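Lactate dehydrogenase, adjacent gene encodes predicted malate dehydrogenase (PDB 4ND2) probably catalyses the NAD-dependent interconversion of (S)-lactate and pyruvate, binding the dinucleotide in a Rossmann-fold domain beside the substrate pocket. Local coordinates at residues 221-226 with 230-235; 118-123 with 238-243; 185-190 with 287-292; 170-175 with 254-259; 46-51 with 59-64. All coordinates share one frame; numbering follows the deposited sequence.

Contact 1 of 5, residues 221-226 with 230-235; sequences KEVADN and GTAYFA. With PYR (pyruvic acid), chain D.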
# COMPACT_ATOMS: atom_id res chain seq x y z
N LYS A 221 17.32 -22.32 -14.06
CA LYS A 221 17.10 -23.15 -15.24
C LYS A 221 15.65 -23.61 -15.36
O LYS A 221 15.12 -23.69 -16.46
CB LYS A 221 18.02 -24.38 -15.22
CG LYS A 221 19.50 -24.04 -15.23
CD LYS A 221 20.37 -25.26 -15.46
CE LYS A 221 21.84 -24.86 -15.53
NZ LYS A 221 22.75 -26.04 -15.58
N GLU A 222 15.02 -23.90 -14.22
CA GLU A 222 13.62 -24.30 -14.20
C GLU A 222 12.73 -23.22 -14.82
O GLU A 222 11.84 -23.52 -15.61
CB GLU A 222 13.15 -24.60 -12.78
CG GLU A 222 11.79 -25.29 -12.73
CD GLU A 222 11.19 -25.37 -11.34
OE1 GLU A 222 10.20 -26.10 -11.18
OE2 GLU A 222 11.69 -24.70 -10.41
N VAL A 223 12.97 -21.97 -14.43
CA VAL A 223 12.23 -20.84 -14.99
C VAL A 223 12.61 -20.65 -16.46
O VAL A 223 11.74 -20.57 -17.33
CB VAL A 223 12.49 -19.55 -14.19
CG1 VAL A 223 11.80 -18.35 -14.85
CG2 VAL A 223 12.02 -19.71 -12.75
N ALA A 224 13.92 -20.59 -16.73
CA ALA A 224 14.44 -20.34 -18.08
C ALA A 224 13.96 -21.36 -19.11
O ALA A 224 13.58 -20.99 -20.22
CB ALA A 224 15.96 -20.29 -18.05
N ASP A 225 13.98 -22.64 -18.74
CA ASP A 225 13.55 -23.71 -19.65
C ASP A 225 12.06 -23.66 -19.98
O ASP A 225 11.63 -24.12 -21.04
CB ASP A 225 13.90 -25.09 -19.08
CG ASP A 225 15.40 -25.38 -19.13
OD1 ASP A 225 16.15 -24.61 -19.77
OD2 ASP A 225 15.82 -26.39 -18.53
N ASN A 226 11.27 -23.11 -19.06
CA ASN A 226 9.83 -22.93 -19.28
C ASN A 226 9.52 -21.68 -20.11
O ASN A 226 8.66 -21.72 -20.99
CB ASN A 226 9.08 -22.88 -17.95
CG ASN A 226 8.84 -24.26 -17.37
OD1 ASN A 226 8.16 -25.09 -17.97
ND2 ASN A 226 9.40 -24.53 -16.19
N GLY A 230 14.05 -16.58 -22.65
CA GLY A 230 14.96 -15.88 -21.75
C GLY A 230 14.96 -16.40 -20.32
O GLY A 230 14.32 -17.41 -20.01
N THR A 231 15.68 -15.70 -19.45
CA THR A 231 15.78 -16.05 -18.04
C THR A 231 14.70 -15.32 -17.22
O THR A 231 13.94 -14.52 -17.77
CB THR A 231 17.19 -15.74 -17.49
OG1 THR A 231 17.66 -14.50 -18.02
CG2 THR A 231 18.16 -16.84 -17.90
N ALA A 232 14.63 -15.61 -15.92
CA ALA A 232 13.64 -14.99 -15.03
C ALA A 232 13.76 -13.47 -15.03
O ALA A 232 14.85 -12.94 -15.19
CB ALA A 232 13.80 -15.53 -13.62
N TYR A 233 12.64 -12.78 -14.84
CA TYR A 233 12.67 -11.32 -14.82
C TYR A 233 11.66 -10.63 -13.89
O TYR A 233 11.88 -9.47 -13.52
CB TYR A 233 12.56 -10.77 -16.26
CG TYR A 233 11.30 -11.15 -17.00
CD1 TYR A 233 10.28 -10.23 -17.18
CD2 TYR A 233 11.14 -12.42 -17.54
CE1 TYR A 233 9.12 -10.56 -17.86
CE2 TYR A 233 9.98 -12.76 -18.23
CZ TYR A 233 8.98 -11.83 -18.39
OH TYR A 233 7.83 -12.16 -19.07
N PHE A 234 10.59 -11.32 -13.50
CA PHE A 234 9.63 -10.75 -12.54
C PHE A 234 10.23 -10.65 -11.13
O PHE A 234 10.19 -9.59 -10.51
CB PHE A 234 8.34 -11.58 -12.50
CG PHE A 234 7.49 -11.43 -13.73
CD1 PHE A 234 7.34 -12.48 -14.63
CD2 PHE A 234 6.83 -10.23 -13.99
CE1 PHE A 234 6.55 -12.33 -15.76
CE2 PHE A 234 6.05 -10.08 -15.12
CZ PHE A 234 5.90 -11.13 -16.01
N ALA A 235 10.78 -11.76 -10.63
CA ALA A 235 11.37 -11.79 -9.29
C ALA A 235 12.70 -11.03 -9.19
O ALA A 235 12.92 -10.32 -8.21
CB ALA A 235 11.51 -13.22 -8.78
C PYR D . 18.58 -16.37 -12.00
O PYR D . 17.37 -16.48 -12.31
OXT PYR D . 19.01 -16.73 -10.89
CA PYR D . 19.53 -15.81 -12.98
O3 PYR D . 20.65 -15.49 -12.61
CB PYR D . 19.11 -15.66 -14.41

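Contact 2 of 5, residues 118-123 with 238-243; sequences ICITNP and AAAVKM. With A3D (3-acetylpyridine adenine dinucleotide), chain C; PYR (pyruvic acid), chain D.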
# COMPACT_ATOMS: atom_id res chain seq x y z
N ILE A 118 23.41 -0.84 -8.02
CA ILE A 118 22.97 -2.22 -7.87
C ILE A 118 23.12 -2.95 -9.21
O ILE A 118 22.38 -2.66 -10.15
CB ILE A 118 21.50 -2.31 -7.40
CG1 ILE A 118 21.31 -1.57 -6.07
CG2 ILE A 118 21.07 -3.77 -7.26
CD1 ILE A 118 19.86 -1.24 -5.75
N CYS A 119 24.07 -3.87 -9.29
CA CYS A 119 24.28 -4.66 -10.51
C CYS A 119 23.36 -5.87 -10.55
O CYS A 119 23.14 -6.52 -9.53
CB CYS A 119 25.73 -5.12 -10.60
SG CYS A 119 26.92 -3.78 -10.74
N ILE A 120 22.80 -6.14 -11.73
CA ILE A 120 22.02 -7.36 -11.98
C ILE A 120 22.67 -8.21 -13.08
O ILE A 120 22.57 -9.43 -13.06
CB ILE A 120 20.56 -7.03 -12.34
CG1 ILE A 120 19.91 -6.21 -11.21
CG2 ILE A 120 19.77 -8.30 -12.62
CD1 ILE A 120 18.47 -5.83 -11.46
N THR A 121 23.34 -7.55 -14.03
CA THR A 121 24.03 -8.21 -15.15
C THR A 121 24.86 -9.42 -14.72
O THR A 121 25.66 -9.32 -13.79
CB THR A 121 24.96 -7.21 -15.86
OG1 THR A 121 24.23 -6.02 -16.20
CG2 THR A 121 25.57 -7.81 -17.11
N ASN A 122 24.65 -10.55 -15.40
CA ASN A 122 25.39 -11.79 -15.12
C ASN A 122 26.69 -11.88 -15.92
O ASN A 122 26.81 -11.26 -16.98
CB ASN A 122 24.54 -13.02 -15.42
CG ASN A 122 23.77 -13.53 -14.21
OD1 ASN A 122 24.30 -13.55 -13.10
ND2 ASN A 122 22.54 -13.97 -14.43
N PRO A 123 27.68 -12.64 -15.41
CA PRO A 123 27.70 -13.38 -14.14
C PRO A 123 27.87 -12.44 -12.94
O PRO A 123 28.89 -11.77 -12.81
CB PRO A 123 28.91 -14.31 -14.28
CG PRO A 123 29.82 -13.60 -15.22
CD PRO A 123 28.92 -12.86 -16.18
N ALA A 238 11.81 -7.38 -8.86
CA ALA A 238 11.26 -7.08 -7.54
C ALA A 238 12.36 -7.04 -6.49
O ALA A 238 12.35 -6.18 -5.61
CB ALA A 238 10.20 -8.09 -7.17
N ALA A 239 13.31 -7.98 -6.59
CA ALA A 239 14.44 -8.04 -5.67
C ALA A 239 15.28 -6.76 -5.71
O ALA A 239 15.67 -6.23 -4.67
CB ALA A 239 15.32 -9.24 -6.00
N ALA A 240 15.54 -6.27 -6.92
CA ALA A 240 16.30 -5.03 -7.10
C ALA A 240 15.58 -3.83 -6.47
O ALA A 240 16.23 -2.95 -5.90
CB ALA A 240 16.54 -4.77 -8.58
N VAL A 241 14.25 -3.80 -6.59
CA VAL A 241 13.45 -2.71 -6.02
C VAL A 241 13.52 -2.74 -4.49
O VAL A 241 13.64 -1.69 -3.86
CB VAL A 241 11.98 -2.77 -6.49
CG1 VAL A 241 11.13 -1.74 -5.76
CG2 VAL A 241 11.88 -2.55 -7.99
N LYS A 242 13.47 -3.93 -3.90
CA LYS A 242 13.61 -4.06 -2.45
C LYS A 242 14.95 -3.49 -1.98
O LYS A 242 15.01 -2.82 -0.95
CB LYS A 242 13.47 -5.53 -2.00
CG LYS A 242 12.13 -6.18 -2.31
CD LYS A 242 10.93 -5.45 -1.72
CE LYS A 242 10.94 -5.47 -0.19
NZ LYS A 242 9.76 -4.76 0.36
N MET A 243 16.00 -3.74 -2.75
CA MET A 243 17.33 -3.20 -2.43
C MET A 243 17.37 -1.68 -2.57
O MET A 243 17.97 -0.99 -1.74
CB MET A 243 18.40 -3.85 -3.32
CG MET A 243 18.58 -5.33 -3.04
SD MET A 243 19.77 -6.13 -4.14
CE MET A 243 21.29 -5.33 -3.64
PA A3D C . 17.25 -8.47 -21.95
O1A A3D C . 15.75 -8.56 -21.94
O2A A3D C . 18.02 -9.03 -23.12
O5B A3D C . 17.67 -6.93 -21.78
C5B A3D C . 19.01 -6.48 -21.93
C4B A3D C . 18.96 -5.03 -22.38
O4B A3D C . 20.26 -4.45 -22.30
C3B A3D C . 18.49 -4.89 -23.83
O3B A3D C . 17.31 -4.08 -23.92
C2B A3D C . 19.66 -4.25 -24.55
O2B A3D C . 19.28 -3.33 -25.57
C1B A3D C . 20.40 -3.57 -23.42
N9A A3D C . 21.82 -3.29 -23.72
C8A A3D C . 22.68 -4.03 -24.43
N7A A3D C . 23.89 -3.43 -24.49
C5A A3D C . 23.80 -2.27 -23.80
C6A A3D C . 24.71 -1.16 -23.46
N6A A3D C . 26.00 -1.15 -23.89
N1A A3D C . 24.20 -0.15 -22.72
C2A A3D C . 22.93 -0.13 -22.28
N3A A3D C . 22.05 -1.12 -22.56
C4A A3D C . 22.43 -2.19 -23.30
O3 A3D C . 17.88 -9.15 -20.63
PN A3D C . 17.13 -9.26 -19.20
O1N A3D C . 16.19 -10.43 -19.24
O2N A3D C . 16.61 -7.91 -18.78
O5D A3D C . 18.37 -9.61 -18.24
C5D A3D C . 19.39 -8.64 -18.04
C4D A3D C . 20.60 -9.23 -17.31
O4D A3D C . 20.22 -9.60 -15.98
C3D A3D C . 21.16 -10.48 -17.97
O3D A3D C . 22.59 -10.42 -17.98
C2D A3D C . 20.72 -11.61 -17.08
O2D A3D C . 21.60 -12.74 -17.08
C1D A3D C . 20.71 -10.92 -15.72
N1N A3D C . 19.90 -11.60 -14.71
C2N A3D C . 20.43 -11.79 -13.50
C3N A3D C . 19.72 -12.43 -12.50
C7N A3D C . 20.31 -12.64 -11.14
O7N A3D C . 19.67 -13.26 -10.32
C8N A3D C . 21.67 -12.09 -10.81
C4N A3D C . 18.42 -12.86 -12.76
C5N A3D C . 17.89 -12.65 -14.02
C6N A3D C . 18.65 -12.01 -14.99
C PYR D . 18.58 -16.37 -12.00
O PYR D . 17.37 -16.48 -12.31
OXT PYR D . 19.01 -16.73 -10.89
CA PYR D . 19.53 -15.81 -12.98
O3 PYR D . 20.65 -15.49 -12.61
CB PYR D . 19.11 -15.66 -14.41

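Contact 3 of 5, residues 185-190 with 287-292; sequences TSSVSV and LELDLT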
# COMPACT_ATOMS: atom_id res chain seq x y z
N THR A 185 21.12 -24.25 5.45
CA THR A 185 20.03 -24.94 6.14
C THR A 185 20.11 -24.82 7.66
O THR A 185 19.08 -24.87 8.33
CB THR A 185 19.98 -26.44 5.79
OG1 THR A 185 21.23 -27.06 6.10
CG2 THR A 185 19.66 -26.65 4.32
N SER A 186 21.32 -24.64 8.20
CA SER A 186 21.51 -24.63 9.66
C SER A 186 20.81 -23.46 10.36
O SER A 186 20.39 -23.59 11.51
CB SER A 186 23.01 -24.61 10.01
OG SER A 186 23.60 -23.36 9.68
N SER A 187 20.69 -22.33 9.67
CA SER A 187 20.07 -21.13 10.24
C SER A 187 18.66 -20.86 9.70
O SER A 187 18.15 -19.75 9.84
CB SER A 187 20.96 -19.92 9.98
OG SER A 187 21.16 -19.73 8.59
N VAL A 188 18.04 -21.86 9.09
CA VAL A 188 16.65 -21.75 8.66
C VAL A 188 15.74 -21.84 9.88
O VAL A 188 15.97 -22.65 10.79
CB VAL A 188 16.27 -22.87 7.66
CG1 VAL A 188 14.77 -22.93 7.44
CG2 VAL A 188 17.00 -22.65 6.33
N SER A 189 14.70 -21.00 9.92
CA SER A 189 13.65 -21.13 10.92
C SER A 189 12.29 -20.76 10.35
O SER A 189 12.19 -19.94 9.44
CB SER A 189 13.97 -20.29 12.17
OG SER A 189 14.17 -18.93 11.85
N VAL A 190 11.25 -21.41 10.87
CA VAL A 190 9.87 -21.14 10.48
C VAL A 190 9.12 -20.71 11.73
O VAL A 190 8.81 -21.53 12.60
CB VAL A 190 9.19 -22.38 9.87
CG1 VAL A 190 7.78 -22.04 9.41
CG2 VAL A 190 10.02 -22.94 8.72
N LEU A 287 26.70 -9.16 8.34
CA LEU A 287 26.43 -10.05 9.47
C LEU A 287 27.11 -11.40 9.28
O LEU A 287 27.20 -11.90 8.15
CB LEU A 287 24.92 -10.26 9.65
CG LEU A 287 24.07 -9.00 9.82
CD1 LEU A 287 22.62 -9.39 10.05
CD2 LEU A 287 24.58 -8.13 10.95
N GLU A 288 27.56 -11.99 10.38
CA GLU A 288 28.24 -13.29 10.36
C GLU A 288 27.30 -14.41 10.82
O GLU A 288 27.02 -14.54 12.01
CB GLU A 288 29.48 -13.26 11.27
CG GLU A 288 30.51 -12.21 10.89
CD GLU A 288 31.71 -12.17 11.82
OE1 GLU A 288 31.65 -12.75 12.93
OE2 GLU A 288 32.72 -11.55 11.44
N LEU A 289 26.83 -15.20 9.86
CA LEU A 289 26.00 -16.37 10.16
C LEU A 289 26.80 -17.45 10.88
O LEU A 289 28.02 -17.54 10.73
CB LEU A 289 25.41 -16.96 8.88
CG LEU A 289 24.38 -16.12 8.12
CD1 LEU A 289 24.10 -16.73 6.76
CD2 LEU A 289 23.10 -15.99 8.92
N ASP A 290 26.10 -18.27 11.67
CA ASP A 290 26.72 -19.39 12.36
C ASP A 290 26.72 -20.60 11.43
O ASP A 290 25.74 -21.34 11.36
CB ASP A 290 25.97 -19.70 13.65
CG ASP A 290 26.68 -20.72 14.53
OD1 ASP A 290 27.93 -20.78 14.49
OD2 ASP A 290 25.99 -21.44 15.28
N LEU A 291 27.81 -20.78 10.69
CA LEU A 291 27.91 -21.86 9.71
C LEU A 291 28.50 -23.12 10.32
O LEU A 291 29.44 -23.05 11.12
CB LEU A 291 28.78 -21.42 8.53
CG LEU A 291 28.29 -20.20 7.74
CD1 LEU A 291 29.29 -19.85 6.65
CD2 LEU A 291 26.91 -20.45 7.15
N THR A 292 27.96 -24.27 9.93
CA THR A 292 28.53 -25.56 10.30
C THR A 292 29.83 -25.78 9.54
O THR A 292 30.09 -25.09 8.55
CB THR A 292 27.57 -26.71 9.97
OG1 THR A 292 27.34 -26.75 8.55
CG2 THR A 292 26.24 -26.55 10.70

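Contact 4 of 5, residues 170-175 with 254-259; sequences SANVIG and VVPCSA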
# COMPACT_ATOMS: atom_id res chain seq x y z
N SER A 170 12.56 -17.65 7.82
CA SER A 170 13.87 -17.01 7.77
C SER A 170 14.85 -17.99 7.14
O SER A 170 14.99 -19.12 7.62
CB SER A 170 14.34 -16.63 9.17
OG SER A 170 15.63 -16.03 9.14
N ALA A 171 15.49 -17.58 6.05
CA ALA A 171 16.44 -18.44 5.34
C ALA A 171 17.37 -17.61 4.46
O ALA A 171 16.93 -16.70 3.77
CB ALA A 171 15.71 -19.48 4.51
N ASN A 172 18.66 -17.95 4.49
CA ASN A 172 19.67 -17.21 3.74
C ASN A 172 20.41 -18.11 2.75
O ASN A 172 20.69 -19.27 3.04
CB ASN A 172 20.68 -16.58 4.69
CG ASN A 172 20.13 -15.34 5.37
OD1 ASN A 172 19.82 -14.35 4.71
ND2 ASN A 172 20.01 -15.39 6.69
N VAL A 173 20.69 -17.55 1.58
CA VAL A 173 21.62 -18.14 0.63
C VAL A 173 22.82 -17.21 0.57
O VAL A 173 22.66 -15.99 0.47
CB VAL A 173 21.00 -18.29 -0.78
CG1 VAL A 173 22.03 -18.81 -1.77
CG2 VAL A 173 19.78 -19.20 -0.74
N ILE A 174 24.02 -17.79 0.64
CA ILE A 174 25.26 -17.02 0.61
C ILE A 174 26.23 -17.60 -0.41
O ILE A 174 26.00 -18.67 -0.96
CB ILE A 174 25.92 -16.97 2.01
CG1 ILE A 174 26.22 -18.38 2.53
CG2 ILE A 174 25.03 -16.22 2.98
CD1 ILE A 174 27.02 -18.39 3.82
N GLY A 175 27.32 -16.87 -0.65
CA GLY A 175 28.32 -17.27 -1.63
C GLY A 175 28.04 -16.67 -2.99
O GLY A 175 27.23 -15.74 -3.12
N VAL A 254 18.23 -6.03 6.55
CA VAL A 254 19.14 -7.14 6.33
C VAL A 254 18.92 -7.65 4.91
O VAL A 254 17.87 -8.22 4.61
CB VAL A 254 18.94 -8.29 7.34
CG1 VAL A 254 19.91 -9.42 7.04
CG2 VAL A 254 19.13 -7.79 8.76
N VAL A 255 19.90 -7.43 4.05
CA VAL A 255 19.78 -7.76 2.63
C VAL A 255 20.90 -8.70 2.21
O VAL A 255 22.07 -8.30 2.19
CB VAL A 255 19.84 -6.48 1.77
CG1 VAL A 255 19.71 -6.81 0.29
CG2 VAL A 255 18.75 -5.50 2.20
N PRO A 256 20.56 -9.96 1.88
CA PRO A 256 21.57 -10.80 1.25
C PRO A 256 21.86 -10.28 -0.15
O PRO A 256 20.96 -10.19 -0.97
CB PRO A 256 20.92 -12.19 1.21
CG PRO A 256 19.66 -12.10 1.99
CD PRO A 256 19.27 -10.66 2.01
N CYS A 257 23.11 -9.90 -0.40
CA CYS A 257 23.51 -9.39 -1.71
C CYS A 257 25.02 -9.56 -1.91
O CYS A 257 25.75 -9.88 -0.96
CB CYS A 257 23.11 -7.91 -1.86
SG CYS A 257 24.04 -6.74 -0.85
N SER A 258 25.47 -9.38 -3.15
CA SER A 258 26.89 -9.49 -3.46
C SER A 258 27.56 -8.19 -3.03
O SER A 258 27.37 -7.15 -3.66
CB SER A 258 27.10 -9.76 -4.95
OG SER A 258 28.47 -10.05 -5.22
N ALA A 259 28.33 -8.27 -1.94
CA ALA A 259 28.98 -7.10 -1.36
C ALA A 259 30.45 -7.38 -1.08
O ALA A 259 30.86 -8.54 -1.01
CB ALA A 259 28.28 -6.68 -0.08

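Contact 5 of 5, residues 46-51 with 59-64; sequences LDITHS and SKVIGT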
# COMPACT_ATOMS: atom_id res chain seq x y z
N LEU A 46 6.59 5.43 -22.04
CA LEU A 46 5.28 6.00 -22.37
C LEU A 46 4.15 5.11 -21.86
O LEU A 46 3.18 5.59 -21.28
CB LEU A 46 5.13 6.18 -23.89
CG LEU A 46 6.02 7.24 -24.55
CD1 LEU A 46 5.90 7.13 -26.07
CD2 LEU A 46 5.65 8.64 -24.09
N ASP A 47 4.30 3.80 -22.08
CA ASP A 47 3.32 2.81 -21.64
C ASP A 47 3.17 2.84 -20.12
O ASP A 47 2.06 2.90 -19.60
CB ASP A 47 3.77 1.42 -22.11
CG ASP A 47 2.73 0.34 -21.89
OD1 ASP A 47 1.58 0.64 -21.51
OD2 ASP A 47 3.07 -0.85 -22.10
N ILE A 48 4.30 2.80 -19.41
CA ILE A 48 4.29 2.84 -17.94
C ILE A 48 3.74 4.18 -17.43
O ILE A 48 3.01 4.21 -16.44
CB ILE A 48 5.70 2.55 -17.37
CG1 ILE A 48 6.08 1.09 -17.67
CG2 ILE A 48 5.75 2.81 -15.87
CD1 ILE A 48 7.57 0.81 -17.55
N THR A 49 4.07 5.27 -18.12
CA THR A 49 3.53 6.58 -17.77
C THR A 49 2.00 6.58 -17.75
O THR A 49 1.40 7.11 -16.83
CB THR A 49 4.04 7.68 -18.73
OG1 THR A 49 5.45 7.87 -18.53
CG2 THR A 49 3.33 9.01 -18.49
N HIS A 50 1.39 5.95 -18.75
CA HIS A 50 -0.08 5.86 -18.81
C HIS A 50 -0.68 5.12 -17.62
O HIS A 50 -1.81 5.39 -17.22
CB HIS A 50 -0.54 5.18 -20.11
CG HIS A 50 -0.09 5.87 -21.36
ND1 HIS A 50 0.03 5.21 -22.56
CD2 HIS A 50 0.29 7.14 -21.59
CE1 HIS A 50 0.45 6.05 -23.48
NE2 HIS A 50 0.62 7.24 -22.92
N SER A 51 0.08 4.17 -17.06
CA SER A 51 -0.38 3.39 -15.91
C SER A 51 -0.30 4.14 -14.58
O SER A 51 -0.96 3.76 -13.62
CB SER A 51 0.42 2.08 -15.80
OG SER A 51 1.72 2.29 -15.29
N SER A 59 4.96 9.48 -10.01
CA SER A 59 6.30 9.19 -10.51
C SER A 59 6.40 9.52 -12.00
O SER A 59 5.49 9.21 -12.76
CB SER A 59 6.66 7.71 -10.32
OG SER A 59 6.91 7.40 -8.96
N LYS A 60 7.50 10.16 -12.39
CA LYS A 60 7.81 10.38 -13.79
C LYS A 60 8.71 9.25 -14.29
O LYS A 60 9.68 8.89 -13.63
CB LYS A 60 8.52 11.72 -13.99
CG LYS A 60 7.75 12.90 -13.45
CD LYS A 60 8.16 14.21 -14.11
CE LYS A 60 7.45 15.39 -13.45
NZ LYS A 60 5.97 15.31 -13.63
N VAL A 61 8.37 8.71 -15.46
CA VAL A 61 9.14 7.64 -16.08
C VAL A 61 9.45 8.05 -17.52
O VAL A 61 8.53 8.21 -18.33
CB VAL A 61 8.36 6.31 -16.08
CG1 VAL A 61 9.20 5.18 -16.66
CG2 VAL A 61 7.90 5.96 -14.66
N ILE A 62 10.74 8.23 -17.82
CA ILE A 62 11.17 8.62 -19.17
C ILE A 62 12.17 7.62 -19.75
O ILE A 62 12.87 6.93 -19.01
CB ILE A 62 11.80 10.04 -19.19
CG1 ILE A 62 13.07 10.11 -18.34
CG2 ILE A 62 10.78 11.06 -18.70
CD1 ILE A 62 13.83 11.41 -18.48
N GLY A 63 12.21 7.56 -21.08
CA GLY A 63 13.13 6.70 -21.81
C GLY A 63 14.18 7.53 -22.52
O GLY A 63 13.87 8.62 -23.02
N THR A 64 15.42 7.04 -22.56
CA THR A 64 16.52 7.81 -23.13
C THR A 64 17.67 6.92 -23.62
O THR A 64 17.78 5.75 -23.25
CB THR A 64 17.09 8.81 -22.10
OG1 THR A 64 18.08 9.63 -22.72
CG2 THR A 64 17.70 8.08 -20.91
O HOH W 1 6.08 9.79 -16.88

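Contact 1 of 5, residues 221-226 with 230-235
V223 and A224 of helix 206-227 face T231 and A232 in the loop joining that helix to helix 234-248 in the C-terminal catalytic domain, where the loop forms one wall of the pyruvate pocket. T231 meets the ligand through carbon: its CB lies 3.6 Å from CB, the methyl, of pyruvic acid. A232 CB stands 3.9 Å from the carboxylate O of pyruvic acid, near R153, which binds that ligand. Beyond this first shell, V223 CG1, anti to the backbone N (chi1 175°), reaches the methyl of A232, and A224 CB comes to 4.1 Å from T231 CG2. The two segments meet through small apolar groups, with no hydrogen bond between them. The start of helix 234-248 is held by D47 of the second subunit, whose carboxylate accepts the amides of Y233, F234 and A235. G230 O, buried with no polar partner, receives a CA-H...O contact from A224 CA at 3.5 Å.

Contact 2 of 5, residues 118-123 with 238-243
I118, at the end of strand 116-119 of the parallel Rossmann sheet, and I120, just beyond it, pack on A240 and M243 of helix 234-248, so that the nucleotide-binding and catalytic domains meet in an apolar seam close to the active site. The seam is purely van der Waals. I120 CD1 touches the methyl of A240 at 3.6 Å, while I118 spreads both branches over M243: CD1 lies 3.9 Å from M243 CB, and CG2 meets the CE methyl, which the bend of the thioether chain at chi3 (67°) carries back across the isoleucine. I120 also serves the cofactor analogue, its CG2 resting 3.6 Å from the ribose ring oxygen O4D of A3D. I15 and I19 of helix 14-26 also touch this side chain. The hydrogen bonds to the ligands come from N122. Its amide ND2 gives one N-H to the ribose hydroxyl O2D of A3D and the other to pyruvic acid, which R90, R153 and H177 also bind. On the far side of the amide, OD1 accepts the backbone N of L124, which helps fix the flip of the group. The bond from N122 ND2 to O3 of pyruvic acid is 3.0 Å long, with 161° at the hydrogen.

Contact 3 of 5, residues 185-190 with 287-292
S186 leans on the loop 287-292 with both atoms of its short side chain: CB meets the CG2 methyl of T292 at 3.8 Å, and OG approaches D290 O at 3.4 Å. A chi1 of 71° turns this hydroxyl toward the loop, and its hydrogen bond goes to OE1 of E295. That carboxylate also accepts the amide of T292, tying both segments to the first turn of helix 293-314. T292 is the N-cap of this helix; with chi1 near 61° its OG1 caps a backbone N just beyond the segment, and its CG2, anti to the carbonyl carbon, is left for S186. Next along, S187 OG, weakly hydrogen-bonded to A184 O, lies 4.2 Å from L289 CD2, a loose touch between a hydroxyl and a methyl. The contact is a surface one, away from the substrate and cofactor. It joins the approach to strand 189-190 to the link between strand 284-286 and helix 293-314, with L289 lying against strand 169-174 and S187 packing on G192 of the third subunit.

Contact 4 of 5, residues 170-175 with 254-259
N172 points its amide at the ring of P256, the two side chains crossing at about a right angle. The carbonyl end does the touching: N172 OD1 lies 3.5 Å from P256 CG, the outermost carbon of the ring. A chi1 of -76° places CG of N172 anti to its carbonyl carbon and brings the amide to the proline, although the CB bond itself does not aim there. The other end of the amide is engaged across a subunit boundary, where ND2 donates to G191 O of the third subunit; this bond would help to decide which end of the amide faces the ring. One residue on, the backbone takes over, with V173 O 4.2 Å from P256 CB. No hydrogen bond runs between the segments at this point, where strand 169-174 and strand 253-261, edge strand of a separate antiparallel sheet, lie against each other in the catalytic domain. The backbones stand 7.1 Å apart at their closest CA atoms, N172 and P256. P256 has no N-H to offer either oxygen, and what it presents is aliphatic carbon. The chemistry is therefore modest: a carbonyl oxygen packed at van der Waals distance from one ring carbon, CG, in a buried contact, while the side-chain N-H of N172 goes to the neighbouring subunit.

Contact 5 of 5, residues 46-51 with 59-64
V61 overlaps I48 and T49 of helix 40-55 from the edge strand of the Rossmann sheet, so that the helix and the second strand of a beta-alpha-beta unit close on each other. Its CG2 methyl meets I48 CG2 at 4.0 Å, the two branched side chains crossing at about a right angle. I48 can offer that methyl because CG2 stands anti to its backbone N, while CG1 lies anti to the carbonyl carbon (chi1 -68°). T49 slides past V61 in the opposite direction, bringing OG1 to 3.1 Å from V61 O, but the angle is too poor for a hydrogen bond. The hydroxyl is instead bonded to A45 O, one turn back in the helix. A water joins the two elements: it donates to T49 OG1 at 2.6 Å and accepts the amide of V61 at 2.9 Å. I48 also packs on F234 of the second subunit. The helix and strand thus meet through an apolar contact, and beside it the water satisfies the V61 amide and links it to a threonine hydroxyl that has its own acceptor within the helix.

Contact 5 comes first along the chain and closes within the nucleotide-binding domain; contacts 2, 3 and 4 cross one another in sequence, and contact 1 falls within the span of each. Contacts 1, 3 and 4 lie in the catalytic domain; contact 2 joins both domains. Contacts 1 and 2, with centres 15 Å apart, share helix 234-248 and both reach pyruvic acid. M243 links contact 2 to contact 4. Contacts 3 and 4, 11 Å apart between centres, interlock through neighbouring strands 189-190 and 169-174 and both touch the third subunit; contacts 1, 2 and 5 touch the second. Contacts 3 and 5, with centres 42 Å apart, lie on opposite sides of the chain's centre, and different subunits cover them.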